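Long-range contacts in 2-keto-3-deoxygluconate kinase (Thermotoga maritima, PDB 2AFB), which probably phosphorylates 2-keto-3-deoxygluconate at the expense of ATP, as a sugar kinase of the pfkB (ribokinase) family: residues F18-L23 / A118-S123; Y100-G105 / I284-G289; W141-G146 / T172-L177. All blocks are in the same frame, centred on the assembly; numbering follows the deposited sequence.

Contact 1 (F18-L23 / A118-S123)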
ATOM      1  N   PHE A  18      -8.939  33.172  -6.031  1.00 26.76           N
ATOM      2  CA  PHE A  18      -9.936  33.083  -4.975  1.00 27.69           C
ATOM      3  C   PHE A  18     -10.907  32.011  -5.290  1.00 26.92           C
ATOM      4  O   PHE A  18     -11.454  31.971  -6.373  1.00 29.46           O
ATOM      5  CB  PHE A  18     -10.738  34.366  -4.909  1.00 26.33           C
ATOM      6  CG  PHE A  18     -11.910  34.329  -3.945  1.00 30.07           C
ATOM      7  CD1 PHE A  18     -11.700  34.239  -2.593  1.00 26.86           C
ATOM      8  CD2 PHE A  18     -13.220  34.451  -4.405  1.00 36.64           C
ATOM      9  CE1 PHE A  18     -12.763  34.226  -1.698  1.00 30.95           C
ATOM     10  CE2 PHE A  18     -14.311  34.450  -3.505  1.00 36.65           C
ATOM     11  CZ  PHE A  18     -14.071  34.335  -2.163  1.00 33.01           C
ATOM     12  N   GLY A  19     -11.177  31.192  -4.303  1.00 26.27           N
ATOM     13  CA  GLY A  19     -12.240  30.229  -4.407  1.00 29.78           C
ATOM     14  C   GLY A  19     -12.161  29.204  -3.305  1.00 29.58           C
ATOM     15  O   GLY A  19     -11.722  29.525  -2.207  1.00 27.11           O
ATOM     16  N   GLU A  20     -12.624  27.992  -3.609  1.00 27.64           N
ATOM     17  CA  GLU A  20     -12.665  26.869  -2.636  1.00 29.58           C
ATOM     18  C   GLU A  20     -11.664  25.787  -2.928  1.00 28.98           C
ATOM     19  O   GLU A  20     -11.570  25.315  -4.058  1.00 32.74           O
ATOM     20  CB  GLU A  20     -14.071  26.222  -2.578  1.00 29.37           C
ATOM     21  CG  GLU A  20     -14.138  25.009  -1.655  1.00 28.52           C
ATOM     22  CD  GLU A  20     -15.552  24.615  -1.173  1.00 30.29           C
ATOM     23  OE1 GLU A  20     -16.524  24.754  -1.936  1.00 30.07           O
ATOM     24  OE2 GLU A  20     -15.683  24.095  -0.045  1.00 32.19           O
ATOM     25  N   ILE A  21     -10.958  25.374  -1.890  1.00 26.03           N
ATOM     26  CA  ILE A  21     -10.149  24.190  -1.940  1.00 26.54           C
ATOM     27  C   ILE A  21     -10.776  23.091  -1.089  1.00 28.20           C
ATOM     28  O   ILE A  21     -11.284  23.331   0.014  1.00 27.67           O
ATOM     29  CB  ILE A  21      -8.685  24.495  -1.572  1.00 24.57           C
ATOM     30  CG1 ILE A  21      -7.825  23.274  -1.906  1.00 26.17           C
ATOM     31  CG2 ILE A  21      -8.557  24.947  -0.114  1.00 26.67           C
ATOM     32  CD1 ILE A  21      -6.362  23.444  -1.791  1.00 23.23           C
HETATM   33  N   MSE A  22     -10.814  21.893  -1.654  1.00 26.83           N
HETATM   34  CA  MSE A  22     -11.482  20.785  -1.039  1.00 30.92           C
HETATM   35  C   MSE A  22     -10.523  19.661  -0.809  1.00 29.10           C
HETATM   36  O   MSE A  22      -9.555  19.500  -1.554  1.00 27.85           O
HETATM   37  CB  MSE A  22     -12.588  20.248  -1.928  1.00 26.82           C
HETATM   38  CG  MSE A  22     -13.661  21.195  -2.103  1.00 35.41           C
HETATM   39 SE   MSE A  22     -14.962  20.581  -3.392  1.00 44.96          SE
HETATM   40  CE  MSE A  22     -13.912  20.824  -5.170  1.00 38.23           C
ATOM     41  N   LEU A  23     -10.845  18.862   0.201  1.00 26.22           N
ATOM     42  CA  LEU A  23     -10.247  17.533   0.336  1.00 24.69           C
ATOM     43  C   LEU A  23     -10.742  16.606  -0.772  1.00 23.10           C
ATOM     44  O   LEU A  23     -11.952  16.450  -0.919  1.00 22.55           O
ATOM     45  CB  LEU A  23     -10.645  16.929   1.669  1.00 22.96           C
ATOM     46  CG  LEU A  23     -10.270  15.425   1.854  1.00 20.05           C
ATOM     47  CD1 LEU A  23      -8.796  15.150   1.925  1.00 26.54           C
ATOM     48  CD2 LEU A  23     -10.942  14.898   3.118  1.00 28.95           C
ATOM     49  N   ALA A 118     -21.119  21.115   0.820  1.00 26.48           N
ATOM     50  CA  ALA A 118     -22.072  22.033   1.437  1.00 25.48           C
ATOM     51  C   ALA A 118     -21.695  22.373   2.870  1.00 24.38           C
ATOM     52  O   ALA A 118     -21.158  21.571   3.592  1.00 27.31           O
ATOM     53  CB  ALA A 118     -23.445  21.457   1.378  1.00 22.76           C
ATOM     54  N   HIS A 119     -21.920  23.609   3.243  1.00 26.48           N
ATOM     55  CA  HIS A 119     -21.710  24.089   4.608  1.00 29.71           C
ATOM     56  C   HIS A 119     -20.237  24.163   4.977  1.00 27.77           C
ATOM     57  O   HIS A 119     -19.908  24.253   6.143  1.00 26.97           O
ATOM     58  CB  HIS A 119     -22.492  23.238   5.630  1.00 32.35           C
ATOM     59  CG  HIS A 119     -23.908  22.983   5.243  1.00 35.52           C
ATOM     60  ND1 HIS A 119     -24.866  23.976   5.219  1.00 40.32           N
ATOM     61  CD2 HIS A 119     -24.539  21.839   4.876  1.00 40.50           C
ATOM     62  CE1 HIS A 119     -26.023  23.457   4.838  1.00 35.72           C
ATOM     63  NE2 HIS A 119     -25.854  22.160   4.633  1.00 37.60           N
ATOM     64  N   SER A 120     -19.375  24.163   3.964  1.00 26.68           N
ATOM     65  CA  SER A 120     -17.952  24.383   4.142  1.00 26.11           C
ATOM     66  C   SER A 120     -17.701  25.788   4.653  1.00 27.31           C
ATOM     67  O   SER A 120     -18.526  26.699   4.460  1.00 24.79           O
ATOM     68  CB  SER A 120     -17.189  24.215   2.800  1.00 27.66           C
ATOM     69  OG  SER A 120     -17.557  25.248   1.864  1.00 27.10           O
ATOM     70  N   ALA A 121     -16.528  25.965   5.272  1.00 25.37           N
ATOM     71  CA  ALA A 121     -16.149  27.238   5.845  1.00 27.39           C
ATOM     72  C   ALA A 121     -16.186  28.368   4.778  1.00 26.46           C
ATOM     73  O   ALA A 121     -16.626  29.475   5.047  1.00 26.24           O
ATOM     74  CB  ALA A 121     -14.750  27.108   6.493  1.00 27.55           C
ATOM     75  N   ILE A 122     -15.726  28.089   3.567  1.00 24.05           N
ATOM     76  CA  ILE A 122     -15.745  29.125   2.528  1.00 25.29           C
ATOM     77  C   ILE A 122     -17.179  29.429   2.101  1.00 24.62           C
ATOM     78  O   ILE A 122     -17.506  30.589   1.851  1.00 26.18           O
ATOM     79  CB  ILE A 122     -14.823  28.772   1.303  1.00 28.84           C
ATOM     80  CG1 ILE A 122     -14.838  29.854   0.218  1.00 26.95           C
ATOM     81  CG2 ILE A 122     -15.228  27.457   0.634  1.00 31.78           C
ATOM     82  CD1 ILE A 122     -14.135  31.092   0.601  1.00 27.34           C
ATOM     83  N   SER A 123     -18.026  28.402   2.024  1.00 27.80           N
ATOM     84  CA  SER A 123     -19.413  28.569   1.589  1.00 27.31           C
ATOM     85  C   SER A 123     -20.155  29.542   2.490  1.00 25.86           C
ATOM     86  O   SER A 123     -20.962  30.291   2.000  1.00 27.25           O
ATOM     87  CB  SER A 123     -20.167  27.240   1.474  1.00 29.46           C
ATOM     88  OG  SER A 123     -20.585  26.733   2.715  1.00 32.10           O
TER
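Glu-20 and Ser-120 supply the polar half of this contact. Ser-120 OG donates to Glu-20 OE2 over 2.9 Å and comes at the carboxylate from above, 47° out of its plane. The glutamate reaches it because CG points away from the backbone N (chi1 176°) and the chain beyond stays extended. Its other oxygen, OE1, makes a salt bridge with Arg-117, so each oxygen of this buried carboxylate has a partner.

A second set of bonds shapes the loop that carries Ser-120. The same hydroxyl accepts from Ser-123 N at 3.2 Å, an ST motif, while Ser-123 OG donates to Ser-120 O at 2.7 Å, in the carbonyl plane and on a lone pair. Serine suits position 120 because one short hydroxyl both holds the start of 121-123, whose backbone angles are helical, through the ST motif and grips the glutamate.

The apolar half belongs to Ile-122, whose beta-branch serves two neighbours. Ile-122 CG2 lies along Glu-20 from CB to the carboxylate carbon, 3.4 Å from Glu-20 CD, and the longer arm passes Gly-19 to place CD1 4.1 Å from Phe-18 CE1. The Phe-18 ring also meets Trp-132 and Phe-130 edge-to-face. Gly-19 has an extended backbone with positive phi, open to glycine but strained for other residues, and its O bonds to Thr-65 OG1.

The chain here passes from strand 14-18 of the large central sheet to strand 22-26 of the small sheet, a junction characteristic of pfkB kinases, in which an alpha/beta domain carries a beta-sheet lid.

Contact 2 (Y100-G105 / I284-G289)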
ATOM      1  N   TYR A 100     -14.674  16.257  -1.894  1.00 27.17           N
ATOM      2  CA  TYR A 100     -15.239  15.468  -2.949  1.00 27.61           C
ATOM      3  C   TYR A 100     -14.586  14.139  -3.113  1.00 28.60           C
ATOM      4  O   TYR A 100     -13.380  14.003  -2.895  1.00 24.79           O
ATOM      5  CB  TYR A 100     -15.297  16.217  -4.271  1.00 31.82           C
ATOM      6  CG  TYR A 100     -14.047  16.457  -5.075  1.00 27.59           C
ATOM      7  CD1 TYR A 100     -13.085  17.386  -4.673  1.00 33.72           C
ATOM      8  CD2 TYR A 100     -13.853  15.794  -6.290  1.00 35.82           C
ATOM      9  CE1 TYR A 100     -11.970  17.665  -5.472  1.00 32.82           C
ATOM     10  CE2 TYR A 100     -12.749  16.075  -7.109  1.00 35.29           C
ATOM     11  CZ  TYR A 100     -11.813  17.011  -6.702  1.00 40.88           C
ATOM     12  OH  TYR A 100     -10.695  17.260  -7.493  1.00 33.84           O
ATOM     13  N   PHE A 101     -15.429  13.160  -3.456  1.00 25.83           N
ATOM     14  CA  PHE A 101     -14.971  11.801  -3.719  1.00 27.94           C
ATOM     15  C   PHE A 101     -14.912  11.659  -5.217  1.00 28.64           C
ATOM     16  O   PHE A 101     -15.839  12.014  -5.911  1.00 30.90           O
ATOM     17  CB  PHE A 101     -15.932  10.777  -3.169  1.00 24.68           C
ATOM     18  CG  PHE A 101     -16.136  10.868  -1.686  1.00 29.12           C
ATOM     19  CD1 PHE A 101     -16.944  11.825  -1.162  1.00 24.69           C
ATOM     20  CD2 PHE A 101     -15.489   9.998  -0.805  1.00 22.00           C
ATOM     21  CE1 PHE A 101     -17.138  11.934   0.212  1.00 31.90           C
ATOM     22  CE2 PHE A 101     -15.691  10.103   0.571  1.00 25.01           C
ATOM     23  CZ  PHE A 101     -16.502  11.098   1.070  1.00 21.68           C
ATOM     24  N   LEU A 102     -13.830  11.121  -5.710  1.00 26.70           N
ATOM     25  CA  LEU A 102     -13.646  10.955  -7.130  1.00 27.92           C
ATOM     26  C   LEU A 102     -13.299   9.521  -7.481  1.00 24.70           C
ATOM     27  O   LEU A 102     -12.323   8.955  -6.945  1.00 27.15           O
ATOM     28  CB  LEU A 102     -12.523  11.878  -7.600  1.00 26.83           C
ATOM     29  CG  LEU A 102     -12.053  11.589  -9.035  1.00 29.45           C
ATOM     30  CD1 LEU A 102     -13.083  12.159  -9.978  1.00 35.57           C
ATOM     31  CD2 LEU A 102     -10.656  12.262  -9.274  1.00 32.25           C
ATOM     32  N   GLU A 103     -14.096   8.933  -8.383  1.00 27.01           N
ATOM     33  CA  GLU A 103     -13.809   7.646  -8.987  1.00 28.30           C
ATOM     34  C   GLU A 103     -13.227   7.959 -10.310  1.00 29.87           C
ATOM     35  O   GLU A 103     -13.885   8.560 -11.159  1.00 33.41           O
ATOM     36  CB  GLU A 103     -15.042   6.816  -9.230  1.00 30.02           C
ATOM     37  CG  GLU A 103     -15.720   6.270  -8.000  1.00 34.43           C
ATOM     38  CD  GLU A 103     -16.989   5.448  -8.327  1.00 33.05           C
ATOM     39  OE1 GLU A 103     -17.608   5.667  -9.417  1.00 34.25           O
ATOM     40  OE2 GLU A 103     -17.379   4.612  -7.475  1.00 35.97           O
ATOM     41  N   ILE A 104     -11.993   7.536 -10.513  1.00 29.05           N
ATOM     42  CA  ILE A 104     -11.328   7.765 -11.787  1.00 31.62           C
ATOM     43  C   ILE A 104     -11.738   6.655 -12.777  1.00 29.57           C
ATOM     44  O   ILE A 104     -11.513   5.435 -12.531  1.00 24.49           O
ATOM     45  CB  ILE A 104      -9.805   7.812 -11.621  1.00 31.96           C
ATOM     46  CG1 ILE A 104      -9.459   8.964 -10.672  1.00 33.75           C
ATOM     47  CG2 ILE A 104      -9.124   7.972 -12.973  1.00 33.72           C
ATOM     48  CD1 ILE A 104      -8.024   8.980 -10.267  1.00 40.46           C
ATOM     49  N   GLY A 105     -12.339   7.090 -13.879  1.00 27.08           N
ATOM     50  CA  GLY A 105     -12.939   6.142 -14.808  1.00 29.78           C
ATOM     51  C   GLY A 105     -11.906   5.522 -15.774  1.00 27.17           C
ATOM     52  O   GLY A 105     -10.718   5.819 -15.753  1.00 30.45           O
ATOM     53  N   ILE A 284      -4.890   9.220 -20.592  1.00 25.20           N
ATOM     54  CA  ILE A 284      -5.070   9.980 -19.388  1.00 26.41           C
ATOM     55  C   ILE A 284      -4.695   9.206 -18.104  1.00 27.06           C
ATOM     56  O   ILE A 284      -5.068   8.057 -17.954  1.00 26.47           O
ATOM     57  CB  ILE A 284      -6.577  10.416 -19.344  1.00 28.69           C
ATOM     58  CG1 ILE A 284      -6.887  11.326 -20.554  1.00 24.07           C
ATOM     59  CG2 ILE A 284      -6.904  11.081 -18.071  1.00 28.53           C
ATOM     60  CD1 ILE A 284      -8.360  11.559 -20.773  1.00 30.65           C
ATOM     61  N   VAL A 285      -3.923   9.833 -17.210  1.00 26.05           N
ATOM     62  CA  VAL A 285      -3.688   9.347 -15.841  1.00 28.16           C
ATOM     63  C   VAL A 285      -4.732  10.014 -14.870  1.00 29.52           C
ATOM     64  O   VAL A 285      -5.403   9.342 -14.064  1.00 29.15           O
ATOM     65  CB  VAL A 285      -2.313   9.726 -15.363  1.00 27.96           C
ATOM     66  CG1 VAL A 285      -2.147   9.468 -13.878  1.00 33.86           C
ATOM     67  CG2 VAL A 285      -1.254   9.029 -16.190  1.00 30.24           C
ATOM     68  N   ASP A 286      -4.850  11.334 -14.970  1.00 27.92           N
ATOM     69  CA  ASP A 286      -5.778  12.113 -14.138  1.00 29.39           C
ATOM     70  C   ASP A 286      -6.102  13.420 -14.839  1.00 27.37           C
ATOM     71  O   ASP A 286      -5.315  14.353 -14.770  1.00 29.66           O
ATOM     72  CB  ASP A 286      -5.159  12.400 -12.762  1.00 27.78           C
ATOM     73  CG  ASP A 286      -6.208  12.806 -11.679  1.00 37.56           C
ATOM     74  OD1 ASP A 286      -7.330  13.344 -12.022  1.00 33.07           O
ATOM     75  OD2 ASP A 286      -5.876  12.567 -10.474  1.00 35.52           O
ATOM     76  N   ARG A 287      -7.280  13.502 -15.458  1.00 29.44           N
ATOM     77  CA  ARG A 287      -7.670  14.731 -16.176  1.00 35.19           C
ATOM     78  C   ARG A 287      -8.082  15.889 -15.266  1.00 32.35           C
ATOM     79  O   ARG A 287      -8.197  17.035 -15.726  1.00 27.59           O
ATOM     80  CB  ARG A 287      -8.796  14.462 -17.167  1.00 34.69           C
ATOM     81  CG  ARG A 287     -10.191  14.732 -16.631  1.00 45.77           C
ATOM     82  CD  ARG A 287     -11.271  14.385 -17.666  1.00 48.82           C
ATOM     83  NE  ARG A 287     -11.998  15.521 -18.262  1.00 63.24           N
ATOM     84  CZ  ARG A 287     -13.216  15.414 -18.837  1.00 67.46           C
ATOM     85  NH1 ARG A 287     -13.844  14.244 -18.879  1.00 62.08           N
ATOM     86  NH2 ARG A 287     -13.832  16.471 -19.374  1.00 61.61           N
ATOM     87  N   VAL A 288      -8.343  15.603 -13.999  1.00 30.62           N
ATOM     88  CA  VAL A 288      -8.713  16.668 -13.059  1.00 31.67           C
ATOM     89  C   VAL A 288      -7.623  17.764 -13.047  1.00 28.20           C
ATOM     90  O   VAL A 288      -6.427  17.468 -12.978  1.00 31.07           O
ATOM     91  CB  VAL A 288      -8.994  16.154 -11.614  1.00 30.64           C
ATOM     92  CG1 VAL A 288      -9.357  17.328 -10.685  1.00 32.62           C
ATOM     93  CG2 VAL A 288     -10.154  15.153 -11.653  1.00 35.15           C
ATOM     94  N   GLY A 289      -8.056  19.019 -13.118  1.00 29.52           N
ATOM     95  CA  GLY A 289      -7.110  20.172 -13.108  1.00 31.15           C
ATOM     96  C   GLY A 289      -6.606  20.611 -14.478  1.00 31.16           C
ATOM     97  O   GLY A 289      -5.894  21.619 -14.588  1.00 33.63           O
TER
HETATM   98  O   HOH W   1      -7.455   6.705 -16.618  1.00 36.20           O
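Val-288 packs against Leu-102 and Tyr-100 where strand 99-103 of the lid faces the loop entering helix 290-304. That loop opens the Asp-Arg-Val-Gly-Ala-Gly-Asp sequence, the DxxGAGD signature of the pfkB family, whose glycine-rich end forms an anion hole in relatives and probably does so here.

Val-288 has the largest area buried, and its fork divides the work. The Val-288 and Leu-102 side chains run antiparallel alongside each other, with Val-288 CG2 3.8 Å from Leu-102 CD2; Val-288 CG1 faces Tyr-100 OH at 3.5 Å, while that hydroxyl hydrogen-bonds to Asp-328. Leucine suits position 102 because its CG, turned away from the backbone N (chi1 169°), sends a methyl across to the valine.

Ile-104 lays its methyls against polar atoms of the loop. Its CG2 lies 4.1 Å from Val-285 O, and its longer branch crosses the Asp-286 side chain at about a right angle. No direct hydrogen bond joins the two segments here. Asp-286 OD2 instead pairs with Arg-24 in a salt bridge and bonds to Gly-327 N.

The other carboxylate oxygen turns back on its own loop, accepting from Val-288 N to close an Asx turn. Replacing Asp-286 with an alanine would probably leave Arg-24 without this charge partner and Gly-327 N and Val-288 N without their acceptor. Val-288 N lies 3.2 Å from Asp-286 OD1, on its anti side and 28° out of the carboxylate plane.

Contact 3 (W141-G146 / T172-L177)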
ATOM      1  N   TRP A 141      -2.265  40.564 -11.142  1.00 26.26           N
ATOM      2  CA  TRP A 141      -3.307  39.683 -11.685  1.00 24.76           C
ATOM      3  C   TRP A 141      -4.204  39.122 -10.609  1.00 25.39           C
ATOM      4  O   TRP A 141      -3.742  38.838  -9.523  1.00 23.62           O
ATOM      5  CB  TRP A 141      -2.688  38.499 -12.435  1.00 21.05           C
ATOM      6  CG  TRP A 141      -3.567  37.922 -13.484  1.00 17.79           C
ATOM      7  CD1 TRP A 141      -4.646  37.105 -13.287  1.00 24.67           C
ATOM      8  CD2 TRP A 141      -3.449  38.084 -14.912  1.00 21.82           C
ATOM      9  NE1 TRP A 141      -5.200  36.754 -14.488  1.00 26.30           N
ATOM     10  CE2 TRP A 141      -4.465  37.313 -15.504  1.00 23.28           C
ATOM     11  CE3 TRP A 141      -2.526  38.715 -15.735  1.00 19.86           C
ATOM     12  CZ2 TRP A 141      -4.621  37.208 -16.886  1.00 24.06           C
ATOM     13  CZ3 TRP A 141      -2.703  38.655 -17.131  1.00 23.52           C
ATOM     14  CH2 TRP A 141      -3.742  37.915 -17.683  1.00 24.86           C
ATOM     15  N   PHE A 142      -5.497  39.017 -10.965  1.00 27.10           N
ATOM     16  CA  PHE A 142      -6.558  38.400 -10.174  1.00 25.51           C
ATOM     17  C   PHE A 142      -7.414  37.458 -11.037  1.00 24.56           C
ATOM     18  O   PHE A 142      -7.907  37.812 -12.119  1.00 25.32           O
ATOM     19  CB  PHE A 142      -7.457  39.444  -9.546  1.00 22.93           C
ATOM     20  CG  PHE A 142      -8.535  38.863  -8.716  1.00 25.27           C
ATOM     21  CD1 PHE A 142      -8.243  38.240  -7.540  1.00 24.31           C
ATOM     22  CD2 PHE A 142      -9.858  38.887  -9.143  1.00 28.17           C
ATOM     23  CE1 PHE A 142      -9.259  37.693  -6.771  1.00 23.28           C
ATOM     24  CE2 PHE A 142     -10.872  38.315  -8.371  1.00 26.37           C
ATOM     25  CZ  PHE A 142     -10.578  37.753  -7.191  1.00 23.89           C
ATOM     26  N   HIS A 143      -7.556  36.255 -10.534  1.00 25.46           N
ATOM     27  CA  HIS A 143      -8.273  35.176 -11.205  1.00 27.36           C
ATOM     28  C   HIS A 143      -9.396  34.576 -10.344  1.00 26.08           C
ATOM     29  O   HIS A 143      -9.180  34.314  -9.168  1.00 29.45           O
ATOM     30  CB  HIS A 143      -7.301  34.059 -11.635  1.00 28.08           C
ATOM     31  CG  HIS A 143      -7.991  32.941 -12.327  1.00 23.36           C
ATOM     32  ND1 HIS A 143      -8.469  33.059 -13.612  1.00 22.69           N
ATOM     33  CD2 HIS A 143      -8.385  31.723 -11.879  1.00 22.15           C
ATOM     34  CE1 HIS A 143      -9.073  31.933 -13.947  1.00 26.59           C
ATOM     35  NE2 HIS A 143      -9.065  31.121 -12.898  1.00 20.59           N
ATOM     36  N   PHE A 144     -10.583  34.362 -10.947  1.00 26.48           N
ATOM     37  CA  PHE A 144     -11.712  33.665 -10.292  1.00 25.06           C
ATOM     38  C   PHE A 144     -12.384  32.786 -11.314  1.00 26.52           C
ATOM     39  O   PHE A 144     -12.099  32.916 -12.521  1.00 24.48           O
ATOM     40  CB  PHE A 144     -12.755  34.620  -9.625  1.00 23.72           C
ATOM     41  CG  PHE A 144     -13.573  35.469 -10.600  1.00 24.99           C
ATOM     42  CD1 PHE A 144     -13.010  36.575 -11.242  1.00 26.01           C
ATOM     43  CD2 PHE A 144     -14.909  35.176 -10.845  1.00 30.26           C
ATOM     44  CE1 PHE A 144     -13.769  37.341 -12.119  1.00 27.78           C
ATOM     45  CE2 PHE A 144     -15.649  35.903 -11.709  1.00 27.84           C
ATOM     46  CZ  PHE A 144     -15.084  36.992 -12.357  1.00 28.94           C
ATOM     47  N   SER A 145     -13.225  31.849 -10.831  1.00 24.49           N
ATOM     48  CA  SER A 145     -14.043  31.046 -11.729  1.00 25.63           C
ATOM     49  C   SER A 145     -15.529  31.055 -11.364  1.00 26.75           C
ATOM     50  O   SER A 145     -15.901  31.354 -10.218  1.00 22.85           O
ATOM     51  CB  SER A 145     -13.534  29.623 -11.784  1.00 24.07           C
ATOM     52  OG  SER A 145     -14.277  28.813 -10.908  1.00 26.63           O
ATOM     53  N   GLY A 146     -16.377  30.701 -12.337  1.00 30.80           N
ATOM     54  CA  GLY A 146     -17.849  30.639 -12.125  1.00 28.06           C
ATOM     55  C   GLY A 146     -18.356  29.542 -11.172  1.00 28.00           C
ATOM     56  O   GLY A 146     -19.544  29.465 -10.830  1.00 30.21           O
ATOM     57  N   THR A 172      -5.196  43.308 -13.622  1.00 28.04           N
ATOM     58  CA  THR A 172      -5.750  42.465 -14.666  1.00 24.59           C
ATOM     59  C   THR A 172      -6.543  41.351 -14.047  1.00 25.94           C
ATOM     60  O   THR A 172      -6.089  40.725 -13.077  1.00 26.32           O
ATOM     61  CB  THR A 172      -4.685  41.863 -15.598  1.00 26.39           C
ATOM     62  OG1 THR A 172      -3.932  42.927 -16.204  1.00 23.07           O
ATOM     63  CG2 THR A 172      -5.381  41.087 -16.710  1.00 24.66           C
ATOM     64  N   VAL A 173      -7.735  41.135 -14.617  1.00 24.68           N
ATOM     65  CA  VAL A 173      -8.717  40.207 -14.112  1.00 27.49           C
ATOM     66  C   VAL A 173      -9.024  39.157 -15.179  1.00 29.10           C
ATOM     67  O   VAL A 173      -9.399  39.491 -16.301  1.00 26.34           O
ATOM     68  CB  VAL A 173     -10.030  40.919 -13.705  1.00 25.17           C
ATOM     69  CG1 VAL A 173     -11.128  39.939 -13.433  1.00 28.84           C
ATOM     70  CG2 VAL A 173      -9.817  41.828 -12.501  1.00 30.41           C
ATOM     71  N   SER A 174      -8.849  37.884 -14.806  1.00 27.77           N
ATOM     72  CA  SER A 174      -9.337  36.776 -15.589  1.00 25.41           C
ATOM     73  C   SER A 174     -10.477  36.022 -14.865  1.00 25.06           C
ATOM     74  O   SER A 174     -10.577  35.986 -13.625  1.00 20.49           O
ATOM     75  CB  SER A 174      -8.190  35.816 -15.949  1.00 25.20           C
ATOM     76  OG  SER A 174      -7.697  35.180 -14.797  1.00 27.09           O
ATOM     77  N   CYS A 175     -11.309  35.392 -15.688  1.00 27.48           N
ATOM     78  CA  CYS A 175     -12.385  34.522 -15.246  1.00 27.19           C
ATOM     79  C   CYS A 175     -12.428  33.266 -16.122  1.00 25.79           C
ATOM     80  O   CYS A 175     -12.495  33.369 -17.334  1.00 29.32           O
ATOM     81  CB  CYS A 175     -13.723  35.247 -15.363  1.00 24.78           C
ATOM     82  SG  CYS A 175     -15.196  34.280 -14.903  1.00 30.16           S
ATOM     83  N   ASP A 176     -12.388  32.103 -15.501  1.00 25.80           N
ATOM     84  CA  ASP A 176     -12.772  30.848 -16.160  1.00 28.70           C
ATOM     85  C   ASP A 176     -14.254  30.570 -15.834  1.00 28.73           C
ATOM     86  O   ASP A 176     -14.596  30.351 -14.692  1.00 28.27           O
ATOM     87  CB  ASP A 176     -11.881  29.684 -15.659  1.00 26.07           C
ATOM     88  CG  ASP A 176     -12.146  28.340 -16.390  1.00 35.97           C
ATOM     89  OD1 ASP A 176     -13.248  28.154 -17.002  1.00 31.88           O
ATOM     90  OD2 ASP A 176     -11.231  27.463 -16.327  1.00 42.40           O
ATOM     91  N   LEU A 177     -15.112  30.571 -16.850  1.00 28.88           N
ATOM     92  CA  LEU A 177     -16.533  30.516 -16.644  1.00 32.06           C
ATOM     93  C   LEU A 177     -16.974  29.259 -15.900  1.00 32.28           C
ATOM     94  O   LEU A 177     -17.873  29.338 -15.072  1.00 29.21           O
ATOM     95  CB  LEU A 177     -17.293  30.632 -17.968  1.00 31.59           C
ATOM     96  CG  LEU A 177     -17.175  31.917 -18.784  1.00 32.15           C
ATOM     97  CD1 LEU A 177     -18.047  31.728 -20.044  1.00 34.53           C
ATOM     98  CD2 LEU A 177     -17.652  33.112 -18.002  1.00 42.20           C
TER
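Phe-142 and Thr-172 open the backbone ladder of two parallel strands, 141-145 and 172-176. Phe-142 N donates to Thr-172 O at 2.8 Å, Ser-174 N returns a bond to Phe-142 O, and the alternation runs on through Phe-144 and Asp-176 to Gly-146 N. Glycine suits position 146, where a CB would lie too near Leu-177 O.

Side-chain polarity centres on Ser-174 OG. Held between the backbone N and the carbonyl carbon (chi1 67°), it faces both ring nitrogens. Trp-141 NE1 donates to it at 3.0 Å, almost straight (175°) and in the indole plane; His-143 ND1 bonds to it at a short 2.5 Å. Serine suits the place because one small hydroxyl satisfies two buried nitrogens.

Rings supply the apolar contacts. Thr-172 CG2 sits over the six-membered ring of Trp-141, a CH-pi contact 3.6 Å from its centroid. On the other face of the sheet, Cys-175 CB lies over the Phe-144 ring, Cys-175 SG makes an oblique sulfur-aromatic contact, 4.0 Å from the Phe-144 ring centroid, and Val-173 CG1 meets the ring edge.

Helix 155-169 links the strands as a beta-alpha-beta unit and packs on Phe-142, Phe-144 and Val-173, while helix 290-304 covers Trp-141 and Ser-174; strands 14-18 and 202-205 flank the pair.

Contacts 1 and 2 meet in the lid, where strands 22-26 and 99-103 are neighbours: Leu-23 O lies 2.9 Å from Tyr-100 N, a probable hydrogen bond, and Met-22 CE packs 3.6 Å from Tyr-100 CD1. Contact 1 also reaches contact 3 in the central sheet, with Phe-18 CB 4.1 Å from Phe-142 CZ. Contacts 2 and 3 do not touch; their centres are about 23 Å apart. Helix 290-304 nevertheless relates them, following the loop of contact 2 and covering one face of contact 3. Of the three, contact 2 carries the family signature and so probably lies nearest the phosphoryl-transfer site. A bound calcium ion lies about 11 Å from the Val-285 side chain and a nickel ion about 12 Å.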